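Local coordinates for protein carbohydrate oxidase (Microdochium nivale, PDB 3RJA) that oxidises the C1 hydroxyl of mono-, oligo- and polysaccharides to lactones with a bound FAD, passing the electrons to oxygen to form hydrogen peroxide, at residues 1-6 and 36-41; 30-35 and 316-321; 69-74 and 427-432. One frame throughout, in Å; residues are numbered along the deposited sequence.

Contact 1: residues 1-6 and 36-41; sequences GAIEAC and IPTAIA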
loop_
_atom_site.group_PDB
_atom_site.type_symbol
_atom_site.label_atom_id
_atom_site.label_comp_id
_atom_site.label_asym_id
_atom_site.label_seq_id
_atom_site.Cartn_x
_atom_site.Cartn_y
_atom_site.Cartn_z
ATOM N N GLY A 1 -3.494 13.977 -32.596
ATOM C CA GLY A 1 -2.567 15.100 -32.318
ATOM C C GLY A 1 -1.137 14.616 -32.142
ATOM O O GLY A 1 -0.814 13.450 -32.384
ATOM N N ALA A 2 -0.286 15.523 -31.699
ATOM C CA ALA A 2 1.149 15.284 -31.669
ATOM C C ALA A 2 1.559 14.041 -30.826
ATOM O O ALA A 2 2.369 13.246 -31.285
ATOM C CB ALA A 2 1.845 16.545 -31.176
ATOM N N ILE A 3 1.005 13.898 -29.608
ATOM C CA ILE A 3 1.363 12.782 -28.711
ATOM C C ILE A 3 0.894 11.439 -29.281
ATOM O O ILE A 3 1.640 10.459 -29.247
ATOM C CB ILE A 3 0.880 13.000 -27.199
ATOM C CG1 ILE A 3 1.276 11.826 -26.304
ATOM C CG2 ILE A 3 -0.625 13.307 -27.107
ATOM C CD1 ILE A 3 2.858 11.690 -26.086
ATOM N N GLU A 4 -0.327 11.393 -29.813
ATOM C CA GLU A 4 -0.820 10.162 -30.455
ATOM C C GLU A 4 0.137 9.764 -31.609
ATOM O O GLU A 4 0.587 8.627 -31.705
ATOM C CB GLU A 4 -2.237 10.348 -31.005
ATOM C CG GLU A 4 -3.362 10.534 -29.949
ATOM C CD GLU A 4 -3.411 11.936 -29.345
ATOM O OE1 GLU A 4 -2.774 12.856 -29.902
ATOM O OE2 GLU A 4 -4.102 12.114 -28.318
ATOM N N ALA A 5 0.448 10.723 -32.470
ATOM C CA ALA A 5 1.337 10.486 -33.619
ATOM C C ALA A 5 2.680 9.967 -33.134
ATOM O O ALA A 5 3.202 9.000 -33.673
ATOM C CB ALA A 5 1.533 11.779 -34.404
ATOM N N CYS A 6 3.209 10.595 -32.082
ATOM C CA CYS A 6 4.516 10.198 -31.529
ATOM C C CYS A 6 4.507 8.761 -31.033
ATOM O O CYS A 6 5.441 8.015 -31.290
ATOM C CB CYS A 6 4.944 11.117 -30.375
ATOM S SG CYS A 6 6.619 10.769 -29.781
ATOM N N ILE A 36 -8.071 13.335 -16.600
ATOM C CA ILE A 36 -8.128 13.143 -18.037
ATOM C C ILE A 36 -6.694 13.236 -18.561
ATOM O O ILE A 36 -6.119 14.332 -18.658
ATOM C CB ILE A 36 -9.043 14.202 -18.735
ATOM C CG1 ILE A 36 -10.389 14.393 -17.983
ATOM C CG2 ILE A 36 -9.289 13.832 -20.191
ATOM C CD1 ILE A 36 -11.354 13.210 -18.024
ATOM N N PRO A 37 -6.101 12.083 -18.893
ATOM C CA PRO A 37 -4.732 12.128 -19.429
ATOM C C PRO A 37 -4.766 12.707 -20.833
ATOM O O PRO A 37 -5.811 12.651 -21.496
ATOM C CB PRO A 37 -4.289 10.657 -19.467
ATOM C CG PRO A 37 -5.316 9.901 -18.716
ATOM C CD PRO A 37 -6.595 10.713 -18.708
ATOM N N THR A 38 -3.668 13.307 -21.286
ATOM C CA THR A 38 -3.667 13.724 -22.680
ATOM C C THR A 38 -3.743 12.516 -23.637
ATOM O O THR A 38 -4.339 12.606 -24.719
ATOM C CB THR A 38 -2.502 14.651 -23.046
ATOM O OG1 THR A 38 -2.692 15.079 -24.389
ATOM C CG2 THR A 38 -1.142 13.958 -22.906
ATOM N N ALA A 39 -3.131 11.401 -23.222
ATOM C CA ALA A 39 -3.184 10.165 -23.973
ATOM C C ALA A 39 -2.862 9.000 -23.059
ATOM O O ALA A 39 -2.176 9.182 -22.061
ATOM C CB ALA A 39 -2.180 10.211 -25.179
ATOM N N ILE A 40 -3.356 7.806 -23.411
ATOM C CA ILE A 40 -3.039 6.596 -22.677
ATOM C C ILE A 40 -2.266 5.614 -23.567
ATOM O O ILE A 40 -2.811 5.127 -24.566
ATOM C CB ILE A 40 -4.293 5.915 -22.132
ATOM C CG1 ILE A 40 -5.204 6.918 -21.389
ATOM C CG2 ILE A 40 -3.907 4.739 -21.192
ATOM C CD1 ILE A 40 -6.488 6.236 -20.797
ATOM N N ALA A 41 -1.001 5.340 -23.190
ATOM C CA ALA A 41 -0.141 4.339 -23.829
ATOM C C ALA A 41 -0.336 3.005 -23.101
ATOM O O ALA A 41 0.054 2.865 -21.927
ATOM C CB ALA A 41 1.319 4.745 -23.757
HETATM O O HOH W 1 -4.186 14.292 -26.588
#
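Ile3 and Ala39 make the apolar half of this contact, in which the N-terminal helix lies against the segment that leads into strand 39-42. The methyl group of Ala39 nestles against the fork of the isoleucine: its CB is 4.0 Å from Ile3 CG2 and equally far from Ile3 CG1. With CG1 anti to the backbone N (chi1 -180°), both branches can meet the alanine. CG2 also reaches toward the threonine, ending 3.8 Å from Thr38 OG1. Leu59, Leu61 and Leu84 pack on Ile3 as well, so the small patch belongs to a larger hydrophobic core.

The polar half is mediated by water. Glu4 OE2 and Thr38 O are both acceptors and cannot bond directly, and one water reconciles them by donating to each. It lies 2.8 Å from Glu4 OE2, and it accepts in turn from the threonine hydroxyl, with Thr38 OG1 at 2.8 Å. Three bonds therefore fix the water between the two segments.

A further polar bond stays inside the helix segment. Bent at chi2 (78°), Glu4 folds its carboxylate back toward the chain start, where Gly1 N donates to Glu4 OE1 over 3.0 Å from well above the carboxylate plane. A positively charged terminus would probably steady the carboxylate that grips the water.

Cys6, two residues past Glu4, is disulfide-bonded to Cys55 of helix 46-58. The small three-stranded parallel sheet flanked by helices is consistent with the first alpha/beta subdomain of PCMH-type FAD-binding folds, here with the N-terminal helix packed on outer strand 39-42.

Contact 2: residues 30-35 and 316-321; sequences NIRLPY and VENFYA. With SO4 (sulfate ion), chain J.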
loop_
_atom_site.group_PDB
_atom_site.type_symbol
_atom_site.label_atom_id
_atom_site.label_comp_id
_atom_site.label_asym_id
_atom_site.label_seq_id
_atom_site.Cartn_x
_atom_site.Cartn_y
_atom_site.Cartn_z
ATOM N N ASN A 30 -10.749 5.266 -7.279
ATOM C CA ASN A 30 -11.463 6.286 -6.511
ATOM C C ASN A 30 -12.167 7.244 -7.480
ATOM O O ASN A 30 -11.541 8.189 -8.024
ATOM C CB ASN A 30 -10.516 7.077 -5.583
ATOM C CG ASN A 30 -11.284 7.860 -4.521
ATOM O OD1 ASN A 30 -12.506 7.960 -4.608
ATOM N ND2 ASN A 30 -10.589 8.389 -3.515
ATOM N N ILE A 31 -13.455 6.998 -7.713
ATOM C CA ILE A 31 -14.210 7.806 -8.683
ATOM C C ILE A 31 -14.509 9.219 -8.190
ATOM O O ILE A 31 -14.991 10.057 -8.953
ATOM C CB ILE A 31 -15.494 7.119 -9.139
ATOM C CG1 ILE A 31 -16.442 6.895 -7.939
ATOM C CG2 ILE A 31 -15.139 5.869 -9.938
ATOM C CD1 ILE A 31 -17.884 6.640 -8.343
ATOM N N ARG A 32 -14.194 9.487 -6.920
ATOM C CA ARG A 32 -14.186 10.843 -6.434
ATOM C C ARG A 32 -13.153 11.650 -7.204
ATOM O O ARG A 32 -13.209 12.886 -7.228
ATOM C CB ARG A 32 -13.810 10.870 -4.944
ATOM C CG ARG A 32 -14.008 12.233 -4.277
ATOM C CD ARG A 32 -13.741 12.191 -2.781
ATOM N NE ARG A 32 -12.329 12.029 -2.422
ATOM C CZ ARG A 32 -11.413 12.996 -2.464
ATOM N NH1 ARG A 32 -10.161 12.750 -2.083
ATOM N NH2 ARG A 32 -11.731 14.206 -2.898
ATOM N N LEU A 33 -12.164 10.957 -7.776
ATOM C CA LEU A 33 -10.990 11.645 -8.308
ATOM C C LEU A 33 -10.623 11.241 -9.754
ATOM O O LEU A 33 -9.545 10.668 -9.963
ATOM C CB LEU A 33 -9.797 11.463 -7.339
ATOM C CG LEU A 33 -9.842 12.238 -6.010
ATOM C CD1 LEU A 33 -8.666 11.880 -5.080
ATOM C CD2 LEU A 33 -9.866 13.752 -6.218
ATOM N N PRO A 34 -11.506 11.531 -10.749
ATOM C CA PRO A 34 -11.118 11.248 -12.126
ATOM C C PRO A 34 -10.175 12.296 -12.691
ATOM O O PRO A 34 -10.289 13.491 -12.366
ATOM C CB PRO A 34 -12.454 11.252 -12.898
ATOM C CG PRO A 34 -13.335 12.223 -12.139
ATOM C CD PRO A 34 -12.891 12.055 -10.668
ATOM N N TYR A 35 -9.218 11.849 -13.496
ATOM C CA TYR A 35 -8.375 12.778 -14.268
ATOM C C TYR A 35 -8.376 12.368 -15.729
ATOM O O TYR A 35 -8.697 11.210 -16.046
ATOM C CB TYR A 35 -6.950 12.885 -13.710
ATOM C CG TYR A 35 -6.925 13.472 -12.330
ATOM C CD1 TYR A 35 -7.241 14.817 -12.118
ATOM C CD2 TYR A 35 -6.614 12.678 -11.218
ATOM C CE1 TYR A 35 -7.251 15.366 -10.825
ATOM C CE2 TYR A 35 -6.594 13.216 -9.919
ATOM C CZ TYR A 35 -6.911 14.566 -9.730
ATOM O OH TYR A 35 -6.917 15.095 -8.447
ATOM N N VAL A 316 -15.101 -0.055 -8.461
ATOM C CA VAL A 316 -14.614 1.247 -8.022
ATOM C C VAL A 316 -15.328 1.616 -6.755
ATOM O O VAL A 316 -16.373 1.034 -6.429
ATOM C CB VAL A 316 -14.856 2.350 -9.091
ATOM C CG1 VAL A 316 -14.065 2.037 -10.388
ATOM C CG2 VAL A 316 -16.368 2.515 -9.389
ATOM N N GLU A 317 -14.753 2.584 -6.037
ATOM C CA GLU A 317 -15.337 3.084 -4.808
ATOM C C GLU A 317 -15.237 4.597 -4.808
ATOM O O GLU A 317 -14.540 5.191 -5.644
ATOM C CB GLU A 317 -14.620 2.491 -3.572
ATOM C CG GLU A 317 -14.656 0.953 -3.535
ATOM C CD GLU A 317 -13.994 0.339 -2.281
ATOM O OE1 GLU A 317 -13.726 1.037 -1.278
ATOM O OE2 GLU A 317 -13.710 -0.859 -2.323
ATOM N N ASN A 318 -15.911 5.213 -3.843
ATOM C CA ASN A 318 -16.050 6.663 -3.809
ATOM C C ASN A 318 -15.759 7.161 -2.383
ATOM O O ASN A 318 -16.605 7.026 -1.484
ATOM C CB ASN A 318 -17.481 7.028 -4.250
ATOM C CG ASN A 318 -17.742 8.515 -4.232
ATOM O OD1 ASN A 318 -16.834 9.326 -4.422
ATOM N ND2 ASN A 318 -18.998 8.888 -3.985
ATOM N N PHE A 319 -14.574 7.727 -2.155
ATOM C CA PHE A 319 -14.120 7.792 -0.772
ATOM C C PHE A 319 -13.002 8.782 -0.500
ATOM O O PHE A 319 -12.414 9.377 -1.420
ATOM C CB PHE A 319 -13.654 6.374 -0.331
ATOM C CG PHE A 319 -12.347 5.926 -1.002
ATOM C CD1 PHE A 319 -12.362 5.308 -2.251
ATOM C CD2 PHE A 319 -11.123 6.132 -0.373
ATOM C CE1 PHE A 319 -11.161 4.901 -2.858
ATOM C CE2 PHE A 319 -9.913 5.724 -0.972
ATOM C CZ PHE A 319 -9.927 5.120 -2.195
ATOM N N TYR A 320 -12.724 8.942 0.791
ATOM C CA TYR A 320 -11.589 9.676 1.272
ATOM C C TYR A 320 -10.907 8.801 2.321
ATOM O O TYR A 320 -11.571 8.011 3.018
ATOM C CB TYR A 320 -12.017 10.997 1.905
ATOM C CG TYR A 320 -10.846 11.829 2.395
ATOM C CD1 TYR A 320 -9.791 12.179 1.531
ATOM C CD2 TYR A 320 -10.794 12.277 3.701
ATOM C CE1 TYR A 320 -8.726 12.951 1.965
ATOM C CE2 TYR A 320 -9.739 13.050 4.150
ATOM C CZ TYR A 320 -8.705 13.382 3.284
ATOM O OH TYR A 320 -7.654 14.141 3.760
ATOM N N ALA A 321 -9.589 8.932 2.426
ATOM C CA ALA A 321 -8.813 8.107 3.346
ATOM C C ALA A 321 -7.626 8.918 3.905
ATOM O O ALA A 321 -7.150 9.888 3.275
ATOM C CB ALA A 321 -8.320 6.839 2.624
HETATM S S SO4 J . -12.662 17.126 -5.089
HETATM O O1 SO4 J . -13.492 15.924 -4.984
HETATM O O2 SO4 J . -11.800 17.005 -6.277
HETATM O O3 SO4 J . -13.550 18.295 -5.213
HETATM O O4 SO4 J . -11.805 17.275 -3.905
#
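Asn30 lays its carboxamide flat over one face of the Phe319 ring, the two planes only 6° apart and ND2 near the ring centre, 3.5 Å above it. Two torsions allow this: Asn30 CG is anti to the backbone N (chi1 -164°), while Phe319 places its ring between its own N and carbonyl carbon (chi1 70°), folding it back over the asparagine. The same amide also grips the backbone of Phe319, its OD1 accepting from Phe319 N at 3.2 Å and its ND2 donating to Phe319 O at 2.9 Å, much as a neighbouring strand would. ND2 has a second acceptor in Tyr72 O.

OD1 additionally takes Arg32 N, from the opposite face of its plane, which makes an Asx turn at the head of the type I turn from Asn30 to Leu33. Beside it, a single bridge pairs Asn30 with Glu317, Ile31 N donating to Glu317 O at 3.0 Å; this docks the turn beside the chain that becomes strand 318-326, next to Glu317 of the sugar pocket, whose carboxylate is salt-bridged to Arg391. With an alanine here the amide is gone, and Phe319 N and Arg32 N would probably lose their shared acceptor and the phenyl face its stacked partner.

Arg32 runs extended and then bends at chi3, so that NE meets Phe319 O at 2.8 Å within the guanidinium plane. That oxygen thus accepts two donors, from opposite faces. NH2 makes a weak bond to O1 of a sulfate, probably from the crystallisation liquor. The Ile31 and Val316 side chains cross at about a right angle, Ile31 CG2 lying 3.6 Å from Val316 CG2.

Contact 3: residues 69-74 and 427-432; sequences GHSYAS and NYADPR. With FAD (flavin-adenine dinucleotide), chain B.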
loop_
_atom_site.group_PDB
_atom_site.type_symbol
_atom_site.label_atom_id
_atom_site.label_comp_id
_atom_site.label_asym_id
_atom_site.label_seq_id
_atom_site.Cartn_x
_atom_site.Cartn_y
_atom_site.Cartn_z
ATOM N N GLY A 69 -3.880 0.896 -10.344
ATOM C CA GLY A 69 -4.750 2.064 -10.275
ATOM C C GLY A 69 -5.377 2.267 -8.914
ATOM O O GLY A 69 -6.318 3.067 -8.755
ATOM N N HIS A 70 -4.833 1.588 -7.915
ATOM C CA HIS A 70 -5.338 1.713 -6.556
ATOM C C HIS A 70 -4.944 2.960 -5.753
ATOM O O HIS A 70 -5.439 3.152 -4.633
ATOM C CB HIS A 70 -5.129 0.403 -5.784
ATOM C CG HIS A 70 -6.256 -0.559 -5.987
ATOM N ND1 HIS A 70 -7.267 -0.722 -5.062
ATOM C CD2 HIS A 70 -6.582 -1.339 -7.048
ATOM C CE1 HIS A 70 -8.151 -1.590 -5.537
ATOM N NE2 HIS A 70 -7.758 -1.980 -6.737
ATOM N N SER A 71 -4.117 3.837 -6.328
ATOM C CA SER A 71 -3.850 5.122 -5.652
ATOM C C SER A 71 -5.137 5.795 -5.139
ATOM O O SER A 71 -6.065 6.082 -5.918
ATOM C CB SER A 71 -3.170 6.117 -6.559
ATOM O OG SER A 71 -3.011 7.337 -5.864
ATOM N N TYR A 72 -5.169 6.075 -3.832
ATOM C CA TYR A 72 -6.353 6.695 -3.222
ATOM C C TYR A 72 -6.468 8.118 -3.741
ATOM O O TYR A 72 -7.538 8.718 -3.687
ATOM C CB TYR A 72 -6.241 6.692 -1.705
ATOM C CG TYR A 72 -6.331 5.326 -1.036
ATOM C CD1 TYR A 72 -6.640 4.163 -1.758
ATOM C CD2 TYR A 72 -6.150 5.209 0.353
ATOM C CE1 TYR A 72 -6.769 2.917 -1.104
ATOM C CE2 TYR A 72 -6.250 4.013 0.993
ATOM C CZ TYR A 72 -6.567 2.855 0.274
ATOM O OH TYR A 72 -6.662 1.655 0.957
ATOM N N ALA A 73 -5.351 8.649 -4.256
ATOM C CA ALA A 73 -5.294 10.000 -4.822
ATOM C C ALA A 73 -5.377 10.060 -6.361
ATOM O O ALA A 73 -5.301 11.157 -6.955
ATOM C CB ALA A 73 -4.002 10.724 -4.339
ATOM N N SER A 74 -5.540 8.906 -7.006
ATOM C CA SER A 74 -5.433 8.803 -8.473
ATOM C C SER A 74 -4.099 9.298 -8.995
ATOM O O SER A 74 -4.049 9.898 -10.084
ATOM C CB SER A 74 -6.561 9.579 -9.181
ATOM O OG SER A 74 -7.806 9.042 -8.811
ATOM N N ASN A 427 1.146 4.703 0.667
ATOM C CA ASN A 427 0.220 3.679 0.071
ATOM C C ASN A 427 -1.255 3.890 0.496
ATOM O O ASN A 427 -2.178 3.343 -0.121
ATOM C CB ASN A 427 0.667 2.238 0.316
ATOM C CG ASN A 427 1.578 1.712 -0.798
ATOM O OD1 ASN A 427 1.655 2.291 -1.907
ATOM N ND2 ASN A 427 2.293 0.630 -0.504
ATOM N N TYR A 428 -1.458 4.731 1.509
ATOM C CA TYR A 428 -2.784 5.258 1.796
ATOM C C TYR A 428 -2.790 6.749 1.449
ATOM O O TYR A 428 -2.973 7.614 2.323
ATOM C CB TYR A 428 -3.157 5.019 3.257
ATOM C CG TYR A 428 -3.152 3.577 3.700
ATOM C CD1 TYR A 428 -3.430 2.549 2.786
ATOM C CD2 TYR A 428 -2.934 3.231 5.052
ATOM C CE1 TYR A 428 -3.456 1.225 3.168
ATOM C CE2 TYR A 428 -2.944 1.874 5.449
ATOM C CZ TYR A 428 -3.217 0.884 4.482
ATOM O OH TYR A 428 -3.270 -0.455 4.791
ATOM N N ALA A 429 -2.521 7.041 0.167
ATOM C CA ALA A 429 -2.236 8.418 -0.282
ATOM C C ALA A 429 -3.383 9.399 0.032
ATOM O O ALA A 429 -4.564 9.151 -0.290
ATOM C CB ALA A 429 -1.936 8.445 -1.778
ATOM N N ASP A 430 -3.011 10.534 0.613
ATOM C CA ASP A 430 -4.003 11.502 1.048
ATOM C C ASP A 430 -3.661 12.791 0.332
ATOM O O ASP A 430 -2.711 13.482 0.721
ATOM C CB ASP A 430 -3.935 11.636 2.585
ATOM C CG ASP A 430 -4.738 12.807 3.122
ATOM O OD1 ASP A 430 -5.408 13.515 2.339
ATOM O OD2 ASP A 430 -4.706 12.973 4.345
ATOM N N PRO A 431 -4.415 13.117 -0.735
ATOM C CA PRO A 431 -3.980 14.244 -1.591
ATOM C C PRO A 431 -4.212 15.615 -0.990
ATOM O O PRO A 431 -3.780 16.616 -1.587
ATOM C CB PRO A 431 -4.826 14.087 -2.847
ATOM C CG PRO A 431 -6.118 13.415 -2.335
ATOM C CD PRO A 431 -5.643 12.471 -1.235
ATOM N N ARG A 432 -4.868 15.692 0.170
ATOM C CA ARG A 432 -5.186 17.029 0.737
ATOM C C ARG A 432 -4.055 17.591 1.609
ATOM O O ARG A 432 -4.269 18.005 2.749
ATOM C CB ARG A 432 -6.535 17.007 1.469
ATOM C CG ARG A 432 -7.699 16.900 0.477
ATOM C CD ARG A 432 -9.042 16.610 1.178
ATOM N NE ARG A 432 -9.541 17.730 1.983
ATOM C CZ ARG A 432 -9.425 17.848 3.313
ATOM N NH1 ARG A 432 -8.801 16.925 4.065
ATOM N NH2 ARG A 432 -9.954 18.916 3.917
HETATM P PA FAD B . -1.354 2.974 -9.023
HETATM O O1A FAD B . -1.337 2.359 -10.398
HETATM O O2A FAD B . -2.466 3.963 -8.784
HETATM O O5B FAD B . 0.052 3.702 -8.764
HETATM C C5B FAD B . 0.390 4.133 -7.451
HETATM C C4B FAD B . 1.650 5.012 -7.532
HETATM O O4B FAD B . 2.752 4.228 -7.992
HETATM C C3B FAD B . 1.505 6.173 -8.514
HETATM O O3B FAD B . 2.355 7.241 -8.088
HETATM C C2B FAD B . 2.093 5.568 -9.786
HETATM O O2B FAD B . 2.542 6.479 -10.761
HETATM C C1B FAD B . 3.234 4.749 -9.201
HETATM N N9A FAD B . 3.573 3.644 -10.092
HETATM C C8A FAD B . 2.713 2.728 -10.690
HETATM N N7A FAD B . 3.480 1.887 -11.434
HETATM C C5A FAD B . 4.771 2.233 -11.298
HETATM C C6A FAD B . 5.943 1.703 -11.846
HETATM N N6A FAD B . 5.903 0.629 -12.665
HETATM N N1A FAD B . 7.146 2.291 -11.492
HETATM C C2A FAD B . 7.179 3.402 -10.656
HETATM N N3A FAD B . 6.020 3.953 -10.145
HETATM C C4A FAD B . 4.839 3.352 -10.463
HETATM N N1 FAD B . -1.902 -1.207 0.989
HETATM C C2 FAD B . -1.172 -2.009 1.873
HETATM O O2 FAD B . -0.018 -1.721 2.210
HETATM N N3 FAD B . -1.777 -3.184 2.311
HETATM C C4 FAD B . -2.987 -3.676 1.859
HETATM O O4 FAD B . -3.405 -4.800 2.218
HETATM C C4X FAD B . -3.754 -2.759 0.960
HETATM N N5 FAD B . -4.932 -3.127 0.487
HETATM C C5X FAD B . -5.616 -2.357 -0.425
HETATM C C6 FAD B . -6.834 -2.811 -0.992
HETATM C C7 FAD B . -7.457 -2.110 -2.007
HETATM C C7M FAD B . -8.790 -2.604 -2.605
HETATM C C8 FAD B . -6.796 -0.991 -2.569
HETATM C C8M FAD B . -7.425 -0.203 -3.701
HETATM C C9 FAD B . -5.641 -0.495 -1.984
HETATM C C9A FAD B . -5.014 -1.177 -0.922
HETATM N N10 FAD B . -3.760 -0.776 -0.400
HETATM C C10 FAD B . -3.146 -1.503 0.609
HETATM C "C1'" FAD B . -3.125 0.483 -0.909
HETATM C "C2'" FAD B . -2.112 0.167 -2.000
HETATM O "O2'" FAD B . -0.945 -0.391 -1.410
HETATM C "C3'" FAD B . -1.714 1.437 -2.718
HETATM O "O3'" FAD B . -2.863 2.117 -3.177
HETATM C "C4'" FAD B . -0.766 1.099 -3.880
HETATM O "O4'" FAD B . 0.040 2.205 -4.148
HETATM C "C5'" FAD B . -1.534 0.656 -5.129
HETATM O "O5'" FAD B . -0.628 0.333 -6.148
HETATM P P FAD B . -1.148 0.359 -7.687
HETATM O O1P FAD B . -0.064 -0.112 -8.610
HETATM O O2P FAD B . -2.437 -0.457 -7.801
HETATM O O3P FAD B . -1.495 1.915 -7.819
HETATM O O HOH W 2 -2.992 4.944 -2.123
#
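Asn427 O stands over one face of the Tyr72 ring, 4.3 Å above its plane and close to the centre, where the segment 427-432 first meets the flavin-bearing loop 69-74. Its side chain turns to the cofactor instead: Asn427 OD1 accepts from FAD O4' at 2.8 Å. Asn427 O also receives a hydrogen from a water, to which Tyr72 N and Ala429 N donate and which is bonded to the ribityl O3' of FAD as well, so one water ties both loops to the cofactor.

Tyr428 follows, its ring nearly parallel to that of Tyr72 (6° apart) but slid aside, with centroids 5.8 Å from each other. Both tyrosines hold CG anti to the carbonyl carbon, and the rings lie side by side, pointing the same way; the touch is Tyr72 CE2 on Tyr428 CD1, at 3.6 Å. Ala429 O comes next, 3.3 Å from Tyr72 CB, while the Ala429 methyl faces that of Ala73. Asp430 forms an Asx turn with Arg432 N and is salt-bridged to Lys322. Pro431 closes the contact, its CB 3.8 Å from Ala73 CB; Ala73 N is itself tied back to Ser71 OG in an ST turn.

His70 ND1 is covalently joined to FAD C8M (1.5 Å), and the backbone N atoms of Gly69, His70 and Ser71 bind the pyrophosphate oxygens. Tyr72 OH is hydrogen-bonded to Gln387 and to the substrate analogue, and Tyr428 CE1 lies 3.6 Å from FAD N1. Both tyrosines belong to the sugar pocket, so the contact probably helps hold the sugar next to a covalently fixed flavin.

Contacts 2 and 3 act as one unit, their centres about 9 Å apart, whereas contact 1 lies about 24 Å from the centre of either. Among the hydrogen bonds that join the inner pair are probable ones between Leu33 O and Ser74 OG at 2.6 Å and between Tyr320 OH and Asp430 OD1 at 2.7 Å, and Phe319 CZ packs on Tyr72 CD1 at 3.5 Å. Both contribute to the sugar pocket: the side chains of Glu317 and Tyr72 come within about 4 and 3 Å of the analogue beside the flavin. A second analogue lies about 11 Å from the Glu4 side chain of contact 1. One continuous run of chain, 30-35 into 36-41, leads from the neighbourhood of Glu317 to the parallel sheet.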